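Local coordinates for Plm1 (Streptomyces sp. HK803, PDB 4HXY), which probably reduces a beta-keto polyketide intermediate with NADPH, as the ketoreductase domain of the first module of phoslactomycin biosynthesis, at residues R347-R350 with R355-S358. Numbering follows the deposited sequence.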
ATOM      1  N   ARG A 347      -2.656  -2.163  10.055  1.00  6.49           N
ATOM      2  CA  ARG A 347      -2.971  -1.217  11.140  1.00  7.64           C
ATOM      3  C   ARG A 347      -4.349  -1.510  11.735  1.00  7.21           C
ATOM      4  O   ARG A 347      -4.526  -1.494  12.955  1.00  7.22           O
ATOM      5  CB  ARG A 347      -2.910   0.230  10.644  1.00  8.33           C
ATOM      6  CG  ARG A 347      -1.525   0.703  10.325  1.00 13.03           C
ATOM      7  CD  ARG A 347      -1.418   2.215  10.135  1.00 18.44           C
ATOM      8  NE  ARG A 347      -2.014   2.661   8.877  1.00 22.75           N
ATOM      9  CZ  ARG A 347      -3.171   3.311   8.752  1.00 23.75           C
ATOM     10  NH1 ARG A 347      -3.907   3.646   9.823  1.00 25.62           N
ATOM     11  NH2 ARG A 347      -3.583   3.649   7.532  1.00 24.83           N
ATOM     12  N   ARG A 348      -5.306  -1.771  10.865  1.00  6.47           N
ATOM     13  CA  ARG A 348      -6.685  -2.023  11.270  1.00  7.13           C
ATOM     14  C   ARG A 348      -6.765  -3.262  12.152  1.00  7.61           C
ATOM     15  O   ARG A 348      -7.415  -3.257  13.209  1.00  6.63           O
ATOM     16  CB  ARG A 348      -7.603  -2.158  10.057  1.00  6.94           C
ATOM     17  CG  ARG A 348      -9.074  -2.146  10.396  1.00  8.42           C
ATOM     18  CD  ARG A 348      -9.928  -2.386   9.177  1.00  9.12           C
ATOM     19  NE  ARG A 348      -9.988  -3.802   8.806  1.00 10.72           N
ATOM     20  CZ  ARG A 348     -10.709  -4.290   7.805  1.00 11.31           C
ATOM     21  NH1 ARG A 348     -11.421  -3.486   7.028  1.00 11.83           N
ATOM     22  NH2 ARG A 348     -10.730  -5.597   7.585  1.00 11.46           N
ATOM     23  N   ARG A 349      -6.052  -4.305  11.749  1.00  7.34           N
ATOM     24  CA  ARG A 349      -6.095  -5.570  12.475  1.00  7.62           C
ATOM     25  C   ARG A 349      -5.457  -5.413  13.860  1.00  7.52           C
ATOM     26  O   ARG A 349      -5.980  -5.927  14.858  1.00  7.17           O
ATOM     27  CB  ARG A 349      -5.405  -6.672  11.629  1.00  7.92           C
ATOM     28  CG  ARG A 349      -5.432  -8.045  12.238  1.00 10.22           C
ATOM     29  CD  ARG A 349      -5.027  -9.133  11.212  1.00 10.51           C
ATOM     30  NE  ARG A 349      -4.969 -10.447  11.838  1.00 12.70           N
ATOM     31  CZ  ARG A 349      -5.920 -11.365  11.799  1.00 14.13           C
ATOM     32  NH1 ARG A 349      -7.031 -11.152  11.119  1.00 13.23           N
ATOM     33  NH2 ARG A 349      -5.734 -12.515  12.439  1.00 16.83           N
ATOM     34  N   ARG A 350      -4.338  -4.689  13.941  1.00  7.37           N
ATOM     35  CA  ARG A 350      -3.717  -4.403  15.239  1.00  7.68           C
ATOM     36  C   ARG A 350      -4.622  -3.582  16.167  1.00  8.50           C
ATOM     37  O   ARG A 350      -4.624  -3.830  17.384  1.00  9.42           O
ATOM     38  CB  ARG A 350      -2.368  -3.733  15.080  1.00  7.69           C
ATOM     39  CG  ARG A 350      -1.325  -4.648  14.487  1.00  8.44           C
ATOM     40  CD  ARG A 350       0.092  -4.112  14.659  1.00  8.92           C
ATOM     41  NE  ARG A 350       0.285  -2.794  14.063  1.00  8.60           N
ATOM     42  CZ  ARG A 350       0.671  -2.568  12.802  1.00  9.96           C
ATOM     43  NH1 ARG A 350       0.937  -3.574  11.965  1.00  8.38           N
ATOM     44  NH2 ARG A 350       0.806  -1.320  12.361  1.00 12.79           N
ATOM     45  N   ARG A 355      -2.564  -9.719  15.892  1.00 10.67           N
ATOM     46  CA  ARG A 355      -1.235  -9.575  15.302  1.00 10.33           C
ATOM     47  C   ARG A 355      -1.325  -9.366  13.795  1.00  9.32           C
ATOM     48  O   ARG A 355      -2.153  -9.978  13.129  1.00 10.37           O
ATOM     49  CB  ARG A 355      -0.347 -10.788  15.626  1.00 11.67           C
ATOM     50  CG  ARG A 355       0.264 -10.680  17.039  1.00 11.46           C
ATOM     51  CD  ARG A 355       1.134 -11.842  17.390  1.00 12.92           C
ATOM     52  NE  ARG A 355       2.297 -11.939  16.520  1.00 13.40           N
ATOM     53  CZ  ARG A 355       3.430 -11.263  16.671  1.00 15.37           C
ATOM     54  NH1 ARG A 355       4.421 -11.466  15.804  1.00 16.25           N
ATOM     55  NH2 ARG A 355       3.590 -10.396  17.667  1.00 15.73           N
ATOM     56  N   ALA A 356      -0.497  -8.450  13.287  1.00  7.77           N
ATOM     57  CA  ALA A 356      -0.389  -8.207  11.844  1.00  6.90           C
ATOM     58  C   ALA A 356       0.822  -7.367  11.544  1.00  6.34           C
ATOM     59  O   ALA A 356       1.145  -6.454  12.292  1.00  6.44           O
ATOM     60  CB  ALA A 356      -1.633  -7.511  11.291  1.00  6.85           C
ATOM     61  N   VAL A 357       1.527  -7.696  10.467  1.00  5.39           N
ATOM     62  CA  VAL A 357       2.557  -6.831   9.926  1.00  5.47           C
ATOM     63  C   VAL A 357       2.475  -6.796   8.408  1.00  6.20           C
ATOM     64  O   VAL A 357       2.246  -7.827   7.773  1.00  5.92           O
ATOM     65  CB  VAL A 357       3.958  -7.230  10.370  1.00  5.42           C
ATOM     66  CG1 VAL A 357       4.337  -8.682   9.915  1.00  8.00           C
ATOM     67  CG2 VAL A 357       4.999  -6.136   9.911  1.00  6.06           C
ATOM     68  N   SER A 358       2.666  -5.599   7.853  1.00  6.29           N
ATOM     69  CA  SER A 358       2.785  -5.421   6.417  1.00  5.98           C
ATOM     70  C   SER A 358       4.178  -4.929   6.129  1.00  6.59           C
ATOM     71  O   SER A 358       4.562  -3.851   6.595  1.00  7.52           O
ATOM     72  CB  SER A 358       1.766  -4.415   5.913  1.00  6.67           C
ATOM     73  OG  SER A 358       1.814  -4.300   4.493  1.00  9.09           O
TER
HETATM   74  O   HOH W   1      -3.350 -12.278  13.904  1.00 18.00           O
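Arg349 and Arg350 each donate a side-chain hydrogen bond to a backbone carbonyl of the chain that leads into strand 357-361. NE of Arg349 bonds to O of Arg355 at 3.1 Å. The carbonyl oxygen lies in the guanidinium plane, at its edge, and the N-H...O angle is 147°. A water bridges the same pair. It accepts from Arg349 NH2 at 2.8 Å and lies 2.7 Å from Arg355 O, to which it can donate. NH1 of Arg350 bonds to O of Ala356 at 2.9 Å. This oxygen is also near the guanidinium plane, but the donor stands well above the plane of the carbonyl.

The methyl of Ala356 points at the helix and packs alongside the aliphatic part of Arg349, with CB 3.8 Å from Arg349 CD. Arg349 runs extended from CG to NE, with CG anti to the backbone N (chi1 -177°), and this carries NE past the methyl to the carbonyl of Arg355. Arg350 instead bends at chi3 (-58°), and one face of its guanidinium lies near CA of Arg347, which sits off toward the rim.

Asp308 forms a salt bridge with Arg349 NH1, and Phe317 makes a cation-pi contact with the same side chain. Asp406 pairs with Arg350 NH1 and also accepts from the backbone N of Ser358. A leucine in place of Arg350 would probably leave the Ala356 carbonyl without this donor and take this cationic partner from Asp406.

The contact spans the short loop, residues 352-356, that joins helix 333-351 to strand 357-361 in the Rossmann-fold ketoreductase. Asp308 belongs to helix 290-310, and Phe317, which Ala356 also touches, to strand 316-322. Strand 357-361 pairs in parallel with strands 316-322 and 408-412.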